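Local coordinates for protein glycoside Hydrolase (PDB 5T99) that probably hydrolyses terminal beta-galactosidic linkages of agarose-derived oligosaccharides as a family 2 glycoside hydrolase, and binds the inhibitor galacto-isofagomine, at residues A[333-345]-A[598-610]. Sequence-based numbering, arbitrary orientation.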
ATOM      1  N   LYS A 333      -7.349  -0.545   4.002  1.00 18.01           N
ATOM      2  CA  LYS A 333      -6.437  -1.661   3.713  1.00 18.05           C
ATOM      3  C   LYS A 333      -5.409  -1.858   4.831  1.00 17.23           C
ATOM      4  O   LYS A 333      -5.243  -2.952   5.322  1.00 17.66           O
ATOM      5  CB  LYS A 333      -5.743  -1.442   2.366  1.00 18.34           C
ATOM      6  CG  LYS A 333      -4.881  -2.605   1.915  1.00 18.75           C
ATOM      7  CD  LYS A 333      -4.631  -2.582   0.415  1.00 19.23           C
ATOM      8  CE  LYS A 333      -3.834  -1.368  -0.027  1.00 19.88           C
ATOM      9  NZ  LYS A 333      -3.664  -1.362  -1.508  1.00 20.63           N
ATOM     10  N   LEU A 334      -4.766  -0.785   5.263  1.00 16.85           N
ATOM     11  CA  LEU A 334      -3.778  -0.869   6.343  1.00 16.90           C
ATOM     12  C   LEU A 334      -4.400  -1.226   7.696  1.00 17.07           C
ATOM     13  O   LEU A 334      -3.815  -2.014   8.454  1.00 17.02           O
ATOM     14  CB  LEU A 334      -2.959   0.430   6.427  1.00 16.73           C
ATOM     15  CG  LEU A 334      -2.088   0.693   5.186  1.00 16.50           C
ATOM     16  CD1 LEU A 334      -1.439   2.055   5.267  1.00 16.75           C
ATOM     17  CD2 LEU A 334      -1.015  -0.374   5.026  1.00 16.75           C
ATOM     18  N   GLN A 335      -5.586  -0.679   7.982  1.00 17.17           N
ATOM     19  CA  GLN A 335      -6.321  -1.009   9.212  1.00 17.55           C
ATOM     20  C   GLN A 335      -6.670  -2.499   9.302  1.00 17.04           C
ATOM     21  O   GLN A 335      -6.511  -3.129  10.360  1.00 15.73           O
ATOM     22  CB  GLN A 335      -7.608  -0.203   9.300  1.00 18.34           C
ATOM     23  CG  GLN A 335      -7.404   1.249   9.681  1.00 19.23           C
ATOM     24  CD  GLN A 335      -8.688   2.056   9.604  1.00 19.75           C
ATOM     25  OE1 GLN A 335      -9.632   1.693   8.891  1.00 19.95           O
ATOM     26  NE2 GLN A 335      -8.729   3.164  10.339  1.00 19.65           N
ATOM     27  N   ILE A 336      -7.144  -3.046   8.185  1.00 17.00           N
ATOM     28  CA  ILE A 336      -7.477  -4.475   8.109  1.00 17.27           C
ATOM     29  C   ILE A 336      -6.212  -5.309   8.313  1.00 17.25           C
ATOM     30  O   ILE A 336      -6.215  -6.262   9.094  1.00 16.71           O
ATOM     31  CB  ILE A 336      -8.255  -4.809   6.810  1.00 17.25           C
ATOM     32  CG1 ILE A 336      -9.687  -4.253   6.926  1.00 17.21           C
ATOM     33  CG2 ILE A 336      -8.303  -6.307   6.543  1.00 17.09           C
ATOM     34  CD1 ILE A 336     -10.433  -4.160   5.613  1.00 17.60           C
ATOM     35  N   MET A 337      -5.119  -4.917   7.668  1.00 17.64           N
ATOM     36  CA  MET A 337      -3.829  -5.571   7.926  1.00 17.89           C
ATOM     37  C   MET A 337      -3.407  -5.481   9.412  1.00 18.28           C
ATOM     38  O   MET A 337      -2.983  -6.494   9.988  1.00 18.25           O
ATOM     39  CB  MET A 337      -2.748  -5.045   6.977  1.00 17.40           C
ATOM     40  CG  MET A 337      -2.974  -5.415   5.516  1.00 17.38           C
ATOM     41  SD  MET A 337      -2.789  -7.186   5.179  1.00 17.35           S
ATOM     42  CE  MET A 337      -4.485  -7.755   5.294  1.00 17.77           C
ATOM     43  N   LYS A 338      -3.575  -4.325  10.056  1.00 18.80           N
ATOM     44  CA  LYS A 338      -3.248  -4.221  11.499  1.00 20.12           C
ATOM     45  C   LYS A 338      -4.114  -5.141  12.388  1.00 21.31           C
ATOM     46  O   LYS A 338      -3.628  -5.645  13.404  1.00 20.92           O
ATOM     47  CB  LYS A 338      -3.282  -2.770  12.002  1.00 20.28           C
ATOM     48  CG  LYS A 338      -2.011  -2.004  11.665  1.00 21.01           C
ATOM     49  CD  LYS A 338      -2.166  -0.488  11.761  1.00 21.86           C
ATOM     50  CE  LYS A 338      -2.351   0.021  13.193  1.00 21.92           C
ATOM     51  NZ  LYS A 338      -1.238  -0.367  14.082  1.00 21.39           N
ATOM     52  N   GLU A 339      -5.363  -5.387  11.981  1.00 22.42           N
ATOM     53  CA  GLU A 339      -6.238  -6.346  12.676  1.00 23.49           C
ATOM     54  C   GLU A 339      -5.737  -7.786  12.573  1.00 22.52           C
ATOM     55  O   GLU A 339      -5.924  -8.581  13.495  1.00 23.32           O
ATOM     56  CB  GLU A 339      -7.691  -6.231  12.180  1.00 25.61           C
ATOM     57  CG  GLU A 339      -8.419  -5.023  12.766  1.00 27.90           C
ATOM     58  CD  GLU A 339      -9.721  -4.685  12.058  1.00 31.42           C
ATOM     59  OE1 GLU A 339     -10.357  -5.580  11.440  1.00 33.64           O
ATOM     60  OE2 GLU A 339     -10.114  -3.495  12.126  1.00 36.46           O
ATOM     61  N   MET A 340      -5.084  -8.104  11.459  1.00 21.17           N
ATOM     62  CA  MET A 340      -4.417  -9.408  11.274  1.00 20.02           C
ATOM     63  C   MET A 340      -3.130  -9.583  12.110  1.00 19.38           C
ATOM     64  O   MET A 340      -2.623 -10.693  12.201  1.00 18.71           O
ATOM     65  CB  MET A 340      -4.090  -9.625   9.780  1.00 19.23           C
ATOM     66  CG  MET A 340      -3.995 -11.082   9.358  1.00 18.92           C
ATOM     67  SD  MET A 340      -4.003 -11.317   7.570  1.00 18.23           S
ATOM     68  CE  MET A 340      -2.263 -11.029   7.245  1.00 18.70           C
ATOM     69  N   GLY A 341      -2.594  -8.502  12.696  1.00 18.95           N
ATOM     70  CA  GLY A 341      -1.322  -8.545  13.432  1.00 18.55           C
ATOM     71  C   GLY A 341      -0.129  -8.068  12.609  1.00 18.69           C
ATOM     72  O   GLY A 341       1.027  -8.262  13.011  1.00 18.10           O
ATOM     73  N   VAL A 342      -0.405  -7.427  11.469  1.00 18.91           N
ATOM     74  CA  VAL A 342       0.641  -6.909  10.589  1.00 18.77           C
ATOM     75  C   VAL A 342       1.274  -5.668  11.215  1.00 18.22           C
ATOM     76  O   VAL A 342       0.561  -4.721  11.587  1.00 18.32           O
ATOM     77  CB  VAL A 342       0.079  -6.546   9.200  1.00 19.55           C
ATOM     78  CG1 VAL A 342       1.130  -5.879   8.315  1.00 19.87           C
ATOM     79  CG2 VAL A 342      -0.463  -7.793   8.509  1.00 20.16           C
ATOM     80  N   ASN A 343       2.599  -5.680  11.331  1.00 17.38           N
ATOM     81  CA  ASN A 343       3.359  -4.507  11.771  1.00 17.10           C
ATOM     82  C   ASN A 343       4.331  -3.981  10.704  1.00 17.11           C
ATOM     83  O   ASN A 343       5.096  -3.049  10.970  1.00 17.26           O
ATOM     84  CB  ASN A 343       4.131  -4.842  13.051  1.00 16.93           C
ATOM     85  CG  ASN A 343       5.281  -5.795  12.803  1.00 17.01           C
ATOM     86  OD1 ASN A 343       5.235  -6.591  11.871  1.00 16.99           O
ATOM     87  ND2 ASN A 343       6.322  -5.715  13.631  1.00 17.14           N
ATOM     88  N   ALA A 344       4.321  -4.572   9.510  1.00 17.11           N
ATOM     89  CA  ALA A 344       5.323  -4.249   8.493  1.00 16.85           C
ATOM     90  C   ALA A 344       4.817  -4.454   7.073  1.00 16.66           C
ATOM     91  O   ALA A 344       4.014  -5.341   6.821  1.00 16.27           O
ATOM     92  CB  ALA A 344       6.573  -5.071   8.730  1.00 16.92           C
ATOM     93  N   ILE A 345       5.294  -3.610   6.161  1.00 16.64           N
ATOM     94  CA  ILE A 345       4.862  -3.609   4.767  1.00 16.80           C
ATOM     95  C   ILE A 345       6.096  -3.672   3.869  1.00 16.91           C
ATOM     96  O   ILE A 345       7.068  -2.967   4.109  1.00 16.67           O
ATOM     97  CB  ILE A 345       4.074  -2.326   4.394  1.00 16.92           C
ATOM     98  CG1 ILE A 345       2.949  -2.020   5.395  1.00 17.11           C
ATOM     99  CG2 ILE A 345       3.514  -2.435   2.976  1.00 16.92           C
ATOM    100  CD1 ILE A 345       1.795  -3.004   5.405  1.00 17.33           C
ATOM    101  N   ASP A 598     -10.323 -17.238   5.199  1.00 21.77           N
ATOM    102  CA  ASP A 598      -9.946 -17.977   6.411  1.00 22.29           C
ATOM    103  C   ASP A 598      -8.462 -17.779   6.753  1.00 21.11           C
ATOM    104  O   ASP A 598      -8.087 -17.880   7.914  1.00 20.61           O
ATOM    105  CB  ASP A 598     -10.224 -19.474   6.273  1.00 23.50           C
ATOM    106  CG  ASP A 598     -11.687 -19.778   6.057  1.00 24.30           C
ATOM    107  OD1 ASP A 598     -12.521 -19.344   6.885  1.00 23.81           O
ATOM    108  OD2 ASP A 598     -11.991 -20.453   5.047  1.00 25.64           O
ATOM    109  N   ARG A 599      -7.647 -17.515   5.730  1.00 19.93           N
ATOM    110  CA  ARG A 599      -6.209 -17.301   5.865  1.00 20.11           C
ATOM    111  C   ARG A 599      -5.862 -16.132   6.783  1.00 19.51           C
ATOM    112  O   ARG A 599      -4.916 -16.223   7.566  1.00 18.73           O
ATOM    113  CB  ARG A 599      -5.577 -17.092   4.482  1.00 20.73           C
ATOM    114  CG  ARG A 599      -4.048 -17.099   4.469  1.00 21.35           C
ATOM    115  CD  ARG A 599      -3.488 -18.122   3.476  1.00 21.72           C
ATOM    116  NE  ARG A 599      -4.143 -18.052   2.167  1.00 21.61           N
ATOM    117  CZ  ARG A 599      -3.955 -17.088   1.267  1.00 22.52           C
ATOM    118  NH1 ARG A 599      -3.102 -16.084   1.486  1.00 22.87           N
ATOM    119  NH2 ARG A 599      -4.628 -17.130   0.116  1.00 23.05           N
ATOM    120  N   PHE A 600      -6.634 -15.050   6.674  1.00 19.34           N
ATOM    121  CA  PHE A 600      -6.595 -13.939   7.628  1.00 19.55           C
ATOM    122  C   PHE A 600      -6.546 -14.397   9.073  1.00 19.39           C
ATOM    123  O   PHE A 600      -5.757 -13.879   9.860  1.00 19.95           O
ATOM    124  CB  PHE A 600      -7.810 -13.031   7.422  1.00 20.33           C
ATOM    125  CG  PHE A 600      -7.941 -11.915   8.422  1.00 20.91           C
ATOM    126  CD1 PHE A 600      -7.406 -10.656   8.159  1.00 21.37           C
ATOM    127  CD2 PHE A 600      -8.650 -12.103   9.610  1.00 21.48           C
ATOM    128  CE1 PHE A 600      -7.561  -9.617   9.073  1.00 21.53           C
ATOM    129  CE2 PHE A 600      -8.804 -11.066  10.528  1.00 21.06           C
ATOM    130  CZ  PHE A 600      -8.262  -9.824  10.257  1.00 21.21           C
ATOM    131  N   TYR A 601      -7.383 -15.374   9.415  1.00 19.12           N
ATOM    132  CA  TYR A 601      -7.512 -15.833  10.801  1.00 18.45           C
ATOM    133  C   TYR A 601      -6.372 -16.739  11.211  1.00 18.23           C
ATOM    134  O   TYR A 601      -5.969 -16.728  12.370  1.00 17.98           O
ATOM    135  CB  TYR A 601      -8.879 -16.486  11.029  1.00 17.96           C
ATOM    136  CG  TYR A 601      -9.978 -15.496  10.784  1.00 17.78           C
ATOM    137  CD1 TYR A 601     -10.338 -14.571  11.767  1.00 17.69           C
ATOM    138  CD2 TYR A 601     -10.622 -15.432   9.549  1.00 17.75           C
ATOM    139  CE1 TYR A 601     -11.332 -13.621  11.537  1.00 17.63           C
ATOM    140  CE2 TYR A 601     -11.623 -14.501   9.312  1.00 17.61           C
ATOM    141  CZ  TYR A 601     -11.961 -13.590  10.306  1.00 17.86           C
ATOM    142  OH  TYR A 601     -12.929 -12.665  10.072  1.00 17.94           O
ATOM    143  N   LEU A 602      -5.842 -17.516  10.269  1.00 18.79           N
ATOM    144  CA  LEU A 602      -4.615 -18.287  10.535  1.00 19.57           C
ATOM    145  C   LEU A 602      -3.471 -17.336  10.919  1.00 18.89           C
ATOM    146  O   LEU A 602      -2.794 -17.547  11.920  1.00 17.93           O
ATOM    147  CB  LEU A 602      -4.231 -19.153   9.327  1.00 20.02           C
ATOM    148  CG  LEU A 602      -3.011 -20.069   9.470  1.00 20.45           C
ATOM    149  CD1 LEU A 602      -3.183 -21.055  10.611  1.00 21.12           C
ATOM    150  CD2 LEU A 602      -2.768 -20.820   8.171  1.00 20.75           C
ATOM    151  N   TYR A 603      -3.292 -16.271  10.143  1.00 19.04           N
ATOM    152  CA  TYR A 603      -2.298 -15.245  10.491  1.00 19.52           C
ATOM    153  C   TYR A 603      -2.620 -14.518  11.797  1.00 19.65           C
ATOM    154  O   TYR A 603      -1.739 -14.366  12.644  1.00 19.71           O
ATOM    155  CB  TYR A 603      -2.075 -14.267   9.340  1.00 19.22           C
ATOM    156  CG  TYR A 603      -1.187 -14.854   8.253  1.00 19.01           C
ATOM    157  CD1 TYR A 603       0.191 -14.955   8.427  1.00 18.75           C
ATOM    158  CD2 TYR A 603      -1.727 -15.308   7.059  1.00 19.03           C
ATOM    159  CE1 TYR A 603       1.002 -15.494   7.442  1.00 18.85           C
ATOM    160  CE2 TYR A 603      -0.924 -15.841   6.061  1.00 18.94           C
ATOM    161  CZ  TYR A 603       0.437 -15.940   6.254  1.00 18.63           C
ATOM    162  OH  TYR A 603       1.223 -16.472   5.262  1.00 17.68           O
ATOM    163  N   GLN A 604      -3.878 -14.120  11.976  1.00 20.23           N
ATOM    164  CA  GLN A 604      -4.327 -13.474  13.223  1.00 21.07           C
ATOM    165  C   GLN A 604      -4.063 -14.357  14.463  1.00 21.63           C
ATOM    166  O   GLN A 604      -3.625 -13.853  15.503  1.00 22.20           O
ATOM    167  CB  GLN A 604      -5.808 -13.079  13.130  1.00 21.35           C
ATOM    168  CG  GLN A 604      -6.254 -12.047  14.148  1.00 22.27           C
ATOM    169  CD  GLN A 604      -7.748 -11.734  14.037  1.00 23.17           C
ATOM    170  OE1 GLN A 604      -8.597 -12.641  14.134  1.00 22.79           O
ATOM    171  NE2 GLN A 604      -8.080 -10.452  13.827  1.00 22.34           N
ATOM    172  N   SER A 605      -4.281 -15.668  14.330  1.00 21.18           N
ATOM    173  CA  SER A 605      -3.984 -16.627  15.409  1.00 20.73           C
ATOM    174  C   SER A 605      -2.506 -16.681  15.793  1.00 20.70           C
ATOM    175  O   SER A 605      -2.180 -16.991  16.934  1.00 21.55           O
ATOM    176  CB  SER A 605      -4.460 -18.040  15.038  1.00 20.69           C
ATOM    177  OG  SER A 605      -3.576 -18.707  14.142  1.00 20.32           O
ATOM    178  N   GLN A 606      -1.624 -16.412  14.834  1.00 20.27           N
ATOM    179  CA  GLN A 606      -0.173 -16.460  15.040  1.00 20.29           C
ATOM    180  C   GLN A 606       0.438 -15.114  15.457  1.00 20.30           C
ATOM    181  O   GLN A 606       1.466 -15.093  16.115  1.00 20.00           O
ATOM    182  CB  GLN A 606       0.496 -16.947  13.741  1.00 20.41           C
ATOM    183  CG  GLN A 606       1.995 -17.225  13.804  1.00 20.64           C
ATOM    184  CD  GLN A 606       2.377 -18.365  14.736  1.00 21.03           C
ATOM    185  OE1 GLN A 606       1.519 -19.021  15.345  1.00 21.92           O
ATOM    186  NE2 GLN A 606       3.679 -18.626  14.835  1.00 21.09           N
ATOM    187  N   TRP A 607      -0.203 -14.008  15.079  1.00 20.63           N
ATOM    188  CA  TRP A 607       0.381 -12.665  15.168  1.00 20.69           C
ATOM    189  C   TRP A 607      -0.265 -11.673  16.146  1.00 21.41           C
ATOM    190  O   TRP A 607       0.237 -10.566  16.270  1.00 22.02           O
ATOM    191  CB  TRP A 607       0.370 -12.039  13.768  1.00 19.78           C
ATOM    192  CG  TRP A 607       1.389 -12.604  12.820  1.00 19.22           C
ATOM    193  CD1 TRP A 607       2.419 -13.467  13.105  1.00 18.83           C
ATOM    194  CD2 TRP A 607       1.510 -12.286  11.437  1.00 18.31           C
ATOM    195  NE1 TRP A 607       3.153 -13.708  11.980  1.00 18.33           N
ATOM    196  CE2 TRP A 607       2.623 -12.988  10.943  1.00 17.78           C
ATOM    197  CE3 TRP A 607       0.787 -11.458  10.567  1.00 18.28           C
ATOM    198  CZ2 TRP A 607       3.028 -12.902   9.619  1.00 17.42           C
ATOM    199  CZ3 TRP A 607       1.200 -11.365   9.248  1.00 18.09           C
ATOM    200  CH2 TRP A 607       2.312 -12.087   8.789  1.00 17.72           C
ATOM    201  N   THR A 608      -1.359 -12.041  16.816  1.00 22.45           N
ATOM    202  CA  THR A 608      -2.015 -11.162  17.786  1.00 22.45           C
ATOM    203  C   THR A 608      -2.180 -11.878  19.110  1.00 23.87           C
ATOM    204  O   THR A 608      -2.215 -13.090  19.150  1.00 24.27           O
ATOM    205  CB  THR A 608      -3.396 -10.686  17.295  1.00 22.61           C
ATOM    206  OG1 THR A 608      -4.325 -11.779  17.262  1.00 22.63           O
ATOM    207  CG2 THR A 608      -3.298 -10.071  15.915  1.00 22.65           C
ATOM    208  N   ASP A 609      -2.279 -11.103  20.187  1.00 27.02           N
ATOM    209  CA  ASP A 609      -2.455 -11.612  21.556  1.00 28.39           C
ATOM    210  C   ASP A 609      -3.907 -11.622  22.046  1.00 27.60           C
ATOM    211  O   ASP A 609      -4.251 -12.402  22.925  1.00 26.34           O
ATOM    212  CB  ASP A 609      -1.626 -10.766  22.534  1.00 30.33           C
ATOM    213  CG  ASP A 609      -0.134 -10.894  22.292  1.00 33.04           C
ATOM    214  OD1 ASP A 609       0.350 -12.037  22.100  1.00 32.89           O
ATOM    215  OD2 ASP A 609       0.552  -9.845  22.294  1.00 35.96           O
ATOM    216  N   LYS A 610      -4.736 -10.741  21.500  1.00 27.84           N
ATOM    217  CA  LYS A 610      -6.122 -10.623  21.914  1.00 29.30           C
ATOM    218  C   LYS A 610      -6.877 -11.937  21.586  1.00 27.64           C
ATOM    219  O   LYS A 610      -6.905 -12.356  20.424  1.00 26.30           O
ATOM    220  CB  LYS A 610      -6.766  -9.417  21.233  1.00 32.11           C
ATOM    221  CG  LYS A 610      -8.122  -9.038  21.791  1.00 35.40           C
ATOM    222  CD  LYS A 610      -8.697  -7.847  21.040  1.00 38.64           C
ATOM    223  CE  LYS A 610     -10.100  -7.510  21.538  1.00 41.47           C
ATOM    224  NZ  LYS A 610     -11.091  -8.588  21.233  1.00 42.36           N
TER
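Met340 fills the groove between Phe600 and Trp607. With CG anti to the backbone N (chi1 -154°), its thioether slides past Phe600, placing SD 3.5 Å from Phe600 CD1 in an oblique Met-aromatic contact. A bend at chi3 brings CE to Tyr603 CB and Trp607 CZ3. Val342 CG2 adds an apolar touch to the same indole corner. The ring of Phe600 turns its edge to Ile336 O, 3.6 Å from CE1; an alanine here would probably open a gap beside Met340 and set its thioether free to turn.

The polar link is Gln604 NE2 to Glu339 O, 2.9 Å and nearly straight (174°), the donor above the carbonyl plane; the long, extended side chain carries its amide N-H to this last-turn carbonyl. Gln604 CA also makes a CH...O contact with Met340 O.

Close backbone approach depends on Gly341, whose positive phi completes a Schellman motif: a beta-carbon would clash with Trp607 CB and press on Met340 O. Thr608 CG2 packs 3.5 Å from Gly341 CA, while its OG1 bonds back to Gln604 O.

The C-terminal end of helix 327-339 and the following turn thus pack along one side of helix 598-607, both outside the TIM barrel strands, Met340 and Tyr603 reaching Ile552 of strand 549-552.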